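Local coordinates for protein Sam-dependent methyltransferases (Streptomyces davawensis, PDB 4D7K) that catalyses the two S-adenosyl methionine-dependent methylations that turn 8-amino-8-demethyl-D-riboflavin into the antibiotic roseoflavin, working as a homodimer, at residues R47-L52 / P80-E85; F174-F179 / R280-D285; F325-I330 / A338-R343. All blocks are in the same frame, centred on the assembly; numbering follows the deposited sequence.

Contact 1: R47-L52 / P80-E85; sequences RTTADL and PEDSFE
Arg47 and Phe84 pair across the small antiparallel sheet of the dimerisation domain, consistent with the winged-helix type of fold of this family. Strand 47-48 is an outer strand of this sheet within the chain, and helix 49-56 follows it directly. Arg47 N donates to Phe84 O, and Phe84 N returns the bond to Arg47 O at 3.0 Å. The next pair, Thr48 and Ser83, is non-hydrogen-bonded. Here Thr48 CG2 rests 3.5 Å from Ser83 OG. Beyond it the strand turns into helix, and Thr49 N donates to Asp82 O at 3.0 Å. The side chains of the same two residues also bond. Thr49 OG1 gives its proton to Asp82 OD1 at 2.8 Å and comes from above the carboxylate plane. The carboxylate reaches it because Asp82 CG stands anti to the backbone N (chi1 -165°). Thr49 OG1 also meets the Phe84 ring at its edge, 3.6 Å from CE1. Thr48 is the N-cap of the helix, with its OG1 accepting from Asp51 N. Asp82 OD2 has a second partner, Arg64 of helix 60-72, in a salt bridge. Asp82 thus ties the start of one helix to the side of another, and its negative charge is probably stabilised by both donors.

Contact 2: F174-F179 / R280-D285; sequences FDFGRF and RLLILD
Leu282 of strand 280-285 points its side chain at three phenylalanine rings of the loop 174-179. From CB the chain runs to CG, which lies anti to the carbonyl carbon (chi1 -46°), and there it forks. The CD1 branch is the busier one. It lies 3.5 Å from Phe174 CE2. Phe176 CE1 is 3.7 Å from the same CD1, with Phe179 CE2 further off. The CD2 branch meets Phe174 alone among these rings, 3.7 Å from CZ. The rings also pack on each other, for Phe174 CD2 sits over the centre of the Phe176 ring. Phe179 turns to Arg280, two residues before Leu282 and on the same face of the strand, its CZ 3.6 Å from Arg280 CG. The Arg178 guanidinium covers this CZ with one face. Its NH2 comes 4.0 Å from Arg280 NE, with the two guanidinium planes 76° apart. The like charges are brought together by Glu341 of strand 337-344, whose OE2 forms a salt bridge with each. Phe176 also touches Leu171 of helix 167-171. This is largely apolar packing, with a charged rim at Arg178 and Arg280, of a connecting loop against one face of the central sheet, just before strand 181-185, in the Rossmann-like fold of class I methyltransferases.

Contact 3: F325-I330 / A338-R343; sequences FDIVGI and AVIECR
Glu341 O is gripped by two backbone N-H groups of strand 325-333. Val328 N donates to Glu341 O at 2.8 Å. Gly329 N adds a weak bond to the same Glu341 O at 3.5 Å. Two residues thus face one, which makes a classic beta bulge. Glu341 N answers with a bond to Gly329 O at 2.8 Å. On the other side of the bulge, Asp326 and Arg343 form a hydrogen-bonded pair. Asp326 N gives to Arg343 O at 2.7 Å, and Arg343 N gives to Asp326 O.

The bulge turns the Val328 side chain toward the partner strand. Its CG1, anti to the backbone N (chi1 177°), meets the Glu341 carboxylate at a slant, 3.9 Å from OE2. Its CG2 touches Arg343 CB at 3.6 Å and also sits over the centre of one face of the Arg343 guanidinium. The arginine chain bends at chi3 (44°), which brings this flat group over the methyl. The Glu341 carboxylate is buried but well supplied with partners. OE2 takes the two arginines of the loop and strand beside it, and OE1 is hydrogen-bonded to His331 NE2. The two arginines would probably favour its ionised form.

Ile327, Ile330, Ile340 and Cys342 form the apolar face. Ile330 CG2 meets Ala338 CB at 3.8 Å. Phe325 brings CD1 to 4.2 Å from Cys342 CB, while Arg343 O lies near the plane of its ring, at the edge.

Helix 313-322 covers this apolar face, where Leu320 touches both Ile327 and Cys342. Strand 337-344 is bonded on its other flank to strand 280-285, through Ile340 with Ile283 and Cys342 with Leu281. The hairpin therefore closes one end of the seven-stranded sheet, with strand 325-333 as the outermost strand within this chain.

In the fold
Contacts 2 and 3 are close neighbours, their centres about 9 Å apart. Strands 280-285 and 337-344 lie side by side in the same mixed sheet, and Arg178 NH2 joins Glu341 OE2 at 2.7 Å. One carboxylate of contact 3 thus holds the loop of contact 2 to the sheet. Contact 1 stands apart in the dimerisation domain, on the opposite side of the chain's centre. Its centre is about 51 Å from that of contact 2 and 56 Å from that of contact 3. All three lie away from the predicted S-adenosyl-L-methionine site at Asp209 and Gly235 to Phe237. No residue of the other subunit touches any of them.

Contact 1: R47-L52 / P80-E85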
# COMPACT_ATOMS: atom_id res chain seq x y z
N ARG A 47 15.15 8.00 22.38
CA ARG A 47 16.54 8.12 21.96
C ARG A 47 16.66 9.26 20.96
O ARG A 47 15.70 9.57 20.25
CB ARG A 47 17.04 6.81 21.34
CG ARG A 47 16.87 5.57 22.21
CD ARG A 47 17.87 5.55 23.34
NE ARG A 47 19.25 5.55 22.85
CZ ARG A 47 20.31 5.79 23.61
NH1 ARG A 47 20.16 6.05 24.90
NH2 ARG A 47 21.52 5.77 23.08
N THR A 48 17.83 9.88 20.89
CA THR A 48 18.03 10.93 19.92
C THR A 48 18.33 10.35 18.55
O THR A 48 18.64 9.16 18.42
CB THR A 48 19.17 11.85 20.33
OG1 THR A 48 20.41 11.15 20.18
CG2 THR A 48 19.01 12.28 21.79
N THR A 49 18.23 11.19 17.52
CA THR A 49 18.58 10.79 16.16
C THR A 49 20.02 10.29 16.08
O THR A 49 20.29 9.25 15.49
CB THR A 49 18.39 11.95 15.17
OG1 THR A 49 17.04 12.42 15.24
CG2 THR A 49 18.70 11.49 13.76
N ALA A 50 20.93 11.04 16.70
CA ALA A 50 22.34 10.68 16.72
C ALA A 50 22.57 9.28 17.29
O ALA A 50 23.34 8.50 16.73
CB ALA A 50 23.13 11.70 17.51
N ASP A 51 21.90 8.98 18.39
CA ASP A 51 22.01 7.66 19.01
C ASP A 51 21.50 6.56 18.08
O ASP A 51 22.13 5.53 17.90
CB ASP A 51 21.24 7.60 20.34
CG ASP A 51 21.89 8.42 21.44
OD1 ASP A 51 23.11 8.69 21.35
OD2 ASP A 51 21.18 8.78 22.40
N LEU A 52 20.33 6.80 17.49
CA LEU A 52 19.72 5.84 16.59
C LEU A 52 20.55 5.69 15.32
O LEU A 52 20.60 4.62 14.72
CB LEU A 52 18.28 6.25 16.27
CG LEU A 52 17.36 6.25 17.49
CD1 LEU A 52 16.02 6.89 17.18
CD2 LEU A 52 17.17 4.83 18.01
N PRO A 80 11.10 16.26 22.24
CA PRO A 80 12.06 17.36 22.42
C PRO A 80 13.52 16.92 22.46
O PRO A 80 13.84 15.86 23.00
CB PRO A 80 11.64 17.99 23.76
CG PRO A 80 10.51 17.14 24.29
CD PRO A 80 9.92 16.46 23.10
N GLU A 81 14.38 17.77 21.89
CA GLU A 81 15.82 17.52 21.71
C GLU A 81 16.08 16.43 20.67
O GLU A 81 16.85 15.50 20.92
CB GLU A 81 16.49 17.17 23.05
CG GLU A 81 16.23 18.19 24.14
CD GLU A 81 16.40 19.62 23.66
OE1 GLU A 81 17.50 19.96 23.18
OE2 GLU A 81 15.43 20.41 23.77
N ASP A 82 15.44 16.57 19.51
CA ASP A 82 15.68 15.71 18.35
C ASP A 82 15.58 14.22 18.71
O ASP A 82 16.49 13.44 18.42
CB ASP A 82 17.04 16.03 17.74
CG ASP A 82 17.22 15.44 16.35
OD1 ASP A 82 16.20 15.04 15.73
OD2 ASP A 82 18.37 15.39 15.86
N SER A 83 14.47 13.83 19.34
CA SER A 83 14.31 12.46 19.81
C SER A 83 13.02 11.83 19.31
O SER A 83 12.13 12.51 18.81
CB SER A 83 14.34 12.42 21.34
OG SER A 83 15.60 12.84 21.85
N PHE A 84 12.93 10.51 19.45
CA PHE A 84 11.72 9.79 19.07
C PHE A 84 11.40 8.72 20.10
O PHE A 84 12.30 8.20 20.76
CB PHE A 84 11.87 9.18 17.68
CG PHE A 84 12.06 10.20 16.59
CD1 PHE A 84 13.33 10.66 16.28
CD2 PHE A 84 10.98 10.72 15.91
CE1 PHE A 84 13.51 11.61 15.30
CE2 PHE A 84 11.15 11.67 14.92
CZ PHE A 84 12.42 12.12 14.61
N GLU A 85 10.12 8.41 20.25
CA GLU A 85 9.71 7.32 21.11
C GLU A 85 8.53 6.59 20.49
O GLU A 85 8.01 7.01 19.46
CB GLU A 85 9.37 7.82 22.52
CG GLU A 85 8.12 8.68 22.62
CD GLU A 85 7.86 9.13 24.05
OE1 GLU A 85 8.83 9.11 24.85
OE2 GLU A 85 6.71 9.51 24.39

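Contact 2: F174-F179 / R280-D285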
# COMPACT_ATOMS: atom_id res chain seq x y z
N PHE A 174 -20.37 -19.03 15.08
CA PHE A 174 -20.82 -20.42 15.10
C PHE A 174 -20.90 -20.93 16.53
O PHE A 174 -20.16 -20.47 17.40
CB PHE A 174 -19.89 -21.30 14.27
CG PHE A 174 -20.38 -22.72 14.11
CD1 PHE A 174 -21.39 -23.01 13.21
CD2 PHE A 174 -19.83 -23.75 14.85
CE1 PHE A 174 -21.85 -24.31 13.06
CE2 PHE A 174 -20.28 -25.05 14.71
CZ PHE A 174 -21.29 -25.33 13.81
N ASP A 175 -21.81 -21.87 16.77
CA ASP A 175 -22.02 -22.39 18.12
C ASP A 175 -21.15 -23.62 18.40
O ASP A 175 -21.62 -24.75 18.35
CB ASP A 175 -23.50 -22.74 18.33
CG ASP A 175 -23.80 -23.18 19.74
OD1 ASP A 175 -23.07 -22.77 20.67
OD2 ASP A 175 -24.78 -23.94 19.94
N PHE A 176 -19.88 -23.38 18.70
CA PHE A 176 -18.98 -24.47 19.05
C PHE A 176 -19.37 -25.11 20.38
O PHE A 176 -19.01 -26.25 20.66
CB PHE A 176 -17.54 -23.98 19.11
CG PHE A 176 -16.98 -23.57 17.78
CD1 PHE A 176 -16.51 -24.53 16.90
CD2 PHE A 176 -16.92 -22.24 17.42
CE1 PHE A 176 -16.00 -24.16 15.67
CE2 PHE A 176 -16.41 -21.86 16.19
CZ PHE A 176 -15.94 -22.83 15.32
N GLY A 177 -20.11 -24.37 21.20
CA GLY A 177 -20.51 -24.82 22.52
C GLY A 177 -21.44 -26.02 22.56
O GLY A 177 -21.74 -26.54 23.64
N ARG A 178 -21.90 -26.47 21.40
CA ARG A 178 -22.79 -27.63 21.36
C ARG A 178 -22.03 -28.90 21.00
O ARG A 178 -22.64 -29.93 20.70
CB ARG A 178 -23.95 -27.39 20.38
CG ARG A 178 -23.58 -27.27 18.91
CD ARG A 178 -24.80 -26.85 18.09
NE ARG A 178 -24.59 -26.92 16.65
CZ ARG A 178 -24.92 -27.96 15.90
NH1 ARG A 178 -25.47 -29.03 16.45
NH2 ARG A 178 -24.70 -27.95 14.59
N PHE A 179 -20.71 -28.83 21.04
CA PHE A 179 -19.87 -30.01 20.84
C PHE A 179 -18.97 -30.21 22.06
O PHE A 179 -18.64 -29.25 22.76
CB PHE A 179 -19.03 -29.88 19.57
CG PHE A 179 -19.85 -29.68 18.33
CD1 PHE A 179 -20.54 -30.74 17.75
CD2 PHE A 179 -19.94 -28.43 17.74
CE1 PHE A 179 -21.29 -30.55 16.62
CE2 PHE A 179 -20.69 -28.24 16.60
CZ PHE A 179 -21.37 -29.30 16.04
N ARG A 280 -20.44 -33.40 13.56
CA ARG A 280 -20.25 -32.53 12.41
C ARG A 280 -18.80 -32.46 11.94
O ARG A 280 -17.86 -32.62 12.72
CB ARG A 280 -20.73 -31.11 12.72
CG ARG A 280 -22.23 -30.98 12.95
CD ARG A 280 -23.02 -31.16 11.67
NE ARG A 280 -24.44 -30.94 11.88
CZ ARG A 280 -25.32 -31.90 12.16
NH1 ARG A 280 -24.93 -33.16 12.27
NH2 ARG A 280 -26.60 -31.59 12.34
N LEU A 281 -18.64 -32.23 10.64
CA LEU A 281 -17.37 -31.82 10.07
C LEU A 281 -17.47 -30.33 9.76
O LEU A 281 -18.31 -29.92 8.97
CB LEU A 281 -17.03 -32.62 8.81
CG LEU A 281 -15.88 -32.11 7.95
CD1 LEU A 281 -14.58 -32.05 8.74
CD2 LEU A 281 -15.71 -33.00 6.72
N LEU A 282 -16.63 -29.52 10.41
CA LEU A 282 -16.65 -28.08 10.20
C LEU A 282 -15.45 -27.64 9.37
O LEU A 282 -14.31 -27.75 9.82
CB LEU A 282 -16.67 -27.34 11.54
CG LEU A 282 -17.66 -27.85 12.59
CD1 LEU A 282 -17.49 -27.06 13.88
CD2 LEU A 282 -19.10 -27.77 12.09
N ILE A 283 -15.70 -27.15 8.17
CA ILE A 283 -14.62 -26.68 7.31
C ILE A 283 -14.54 -25.16 7.33
O ILE A 283 -15.47 -24.47 6.95
CB ILE A 283 -14.78 -27.18 5.87
CG1 ILE A 283 -14.89 -28.71 5.84
CG2 ILE A 283 -13.59 -26.73 5.02
CD1 ILE A 283 -14.98 -29.29 4.45
N LEU A 284 -13.40 -24.66 7.79
CA LEU A 284 -13.19 -23.22 7.90
C LEU A 284 -12.41 -22.73 6.69
O LEU A 284 -11.28 -23.14 6.46
CB LEU A 284 -12.46 -22.89 9.20
CG LEU A 284 -13.26 -22.81 10.51
CD1 LEU A 284 -14.05 -24.08 10.79
CD2 LEU A 284 -12.34 -22.51 11.68
N ASP A 285 -13.03 -21.85 5.91
CA ASP A 285 -12.42 -21.38 4.67
C ASP A 285 -13.13 -20.14 4.15
O ASP A 285 -14.15 -19.73 4.69
CB ASP A 285 -12.45 -22.49 3.61
CG ASP A 285 -11.37 -22.32 2.55
OD1 ASP A 285 -10.71 -21.26 2.51
OD2 ASP A 285 -11.18 -23.26 1.74

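Contact 3: F325-I330 / A338-R343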
# COMPACT_ATOMS: atom_id res chain seq x y z
N PHE A 325 -20.99 -36.70 2.54
CA PHE A 325 -21.33 -35.58 3.42
C PHE A 325 -22.41 -34.68 2.83
O PHE A 325 -22.56 -34.61 1.61
CB PHE A 325 -20.08 -34.74 3.73
CG PHE A 325 -19.20 -35.32 4.79
CD1 PHE A 325 -19.59 -35.28 6.12
CD2 PHE A 325 -17.98 -35.88 4.47
CE1 PHE A 325 -18.77 -35.80 7.11
CE2 PHE A 325 -17.16 -36.40 5.46
CZ PHE A 325 -17.56 -36.36 6.78
N ASP A 326 -23.14 -34.00 3.70
CA ASP A 326 -24.12 -33.01 3.28
C ASP A 326 -23.87 -31.67 3.96
O ASP A 326 -23.65 -31.61 5.16
CB ASP A 326 -25.54 -33.49 3.59
CG ASP A 326 -26.24 -34.07 2.38
OD1 ASP A 326 -25.96 -33.59 1.26
OD2 ASP A 326 -27.06 -35.00 2.55
N ILE A 327 -23.91 -30.60 3.17
CA ILE A 327 -23.75 -29.26 3.72
C ILE A 327 -25.03 -28.83 4.44
O ILE A 327 -26.08 -28.66 3.82
CB ILE A 327 -23.41 -28.23 2.62
CG1 ILE A 327 -22.12 -28.64 1.92
CG2 ILE A 327 -23.27 -26.83 3.21
CD1 ILE A 327 -21.61 -27.61 0.93
N VAL A 328 -24.94 -28.67 5.76
CA VAL A 328 -26.06 -28.19 6.55
C VAL A 328 -26.21 -26.68 6.36
O VAL A 328 -27.32 -26.16 6.26
CB VAL A 328 -25.87 -28.51 8.05
CG1 VAL A 328 -27.01 -27.93 8.87
CG2 VAL A 328 -25.77 -30.00 8.25
N GLY A 329 -25.07 -26.00 6.28
CA GLY A 329 -25.07 -24.57 6.04
C GLY A 329 -23.67 -23.98 5.98
O GLY A 329 -22.72 -24.56 6.52
N ILE A 330 -23.53 -22.85 5.31
CA ILE A 330 -22.27 -22.12 5.28
C ILE A 330 -22.42 -20.81 6.04
O ILE A 330 -22.95 -19.83 5.52
CB ILE A 330 -21.80 -21.85 3.84
CG1 ILE A 330 -21.66 -23.17 3.07
CG2 ILE A 330 -20.50 -21.07 3.84
CD1 ILE A 330 -21.15 -23.01 1.66
N ALA A 338 -15.70 -18.34 6.59
CA ALA A 338 -17.00 -18.95 6.83
C ALA A 338 -16.82 -20.31 7.48
O ALA A 338 -15.79 -20.96 7.31
CB ALA A 338 -17.78 -19.07 5.53
N VAL A 339 -17.83 -20.75 8.22
CA VAL A 339 -17.82 -22.09 8.76
C VAL A 339 -18.76 -22.97 7.95
O VAL A 339 -19.98 -22.80 8.00
CB VAL A 339 -18.22 -22.13 10.24
CG1 VAL A 339 -18.30 -23.57 10.73
CG2 VAL A 339 -17.22 -21.34 11.06
N ILE A 340 -18.19 -23.90 7.18
CA ILE A 340 -18.98 -24.85 6.42
C ILE A 340 -19.38 -26.01 7.32
O ILE A 340 -18.54 -26.83 7.68
CB ILE A 340 -18.21 -25.39 5.20
CG1 ILE A 340 -17.71 -24.24 4.33
CG2 ILE A 340 -19.09 -26.33 4.38
CD1 ILE A 340 -16.92 -24.69 3.11
N GLU A 341 -20.64 -26.06 7.71
CA GLU A 341 -21.12 -27.13 8.57
C GLU A 341 -21.56 -28.33 7.74
O GLU A 341 -22.49 -28.23 6.94
CB GLU A 341 -22.26 -26.64 9.47
CG GLU A 341 -22.73 -27.67 10.48
CD GLU A 341 -23.98 -27.23 11.21
OE1 GLU A 341 -24.34 -26.04 11.10
OE2 GLU A 341 -24.60 -28.08 11.88
N CYS A 342 -20.90 -29.47 7.93
CA CYS A 342 -21.18 -30.67 7.15
C CYS A 342 -21.68 -31.82 8.01
O CYS A 342 -21.22 -32.02 9.13
CB CYS A 342 -19.94 -31.11 6.38
SG CYS A 342 -19.23 -29.85 5.31
N ARG A 343 -22.62 -32.58 7.47
CA ARG A 343 -23.22 -33.69 8.19
C ARG A 343 -23.06 -34.99 7.40
O ARG A 343 -23.10 -34.99 6.17
CB ARG A 343 -24.70 -33.41 8.45
CG ARG A 343 -25.46 -34.49 9.19
CD ARG A 343 -26.91 -34.08 9.34
NE ARG A 343 -27.43 -33.52 8.10
CZ ARG A 343 -28.50 -32.74 8.01
NH1 ARG A 343 -29.19 -32.43 9.11
NH2 ARG A 343 -28.89 -32.28 6.84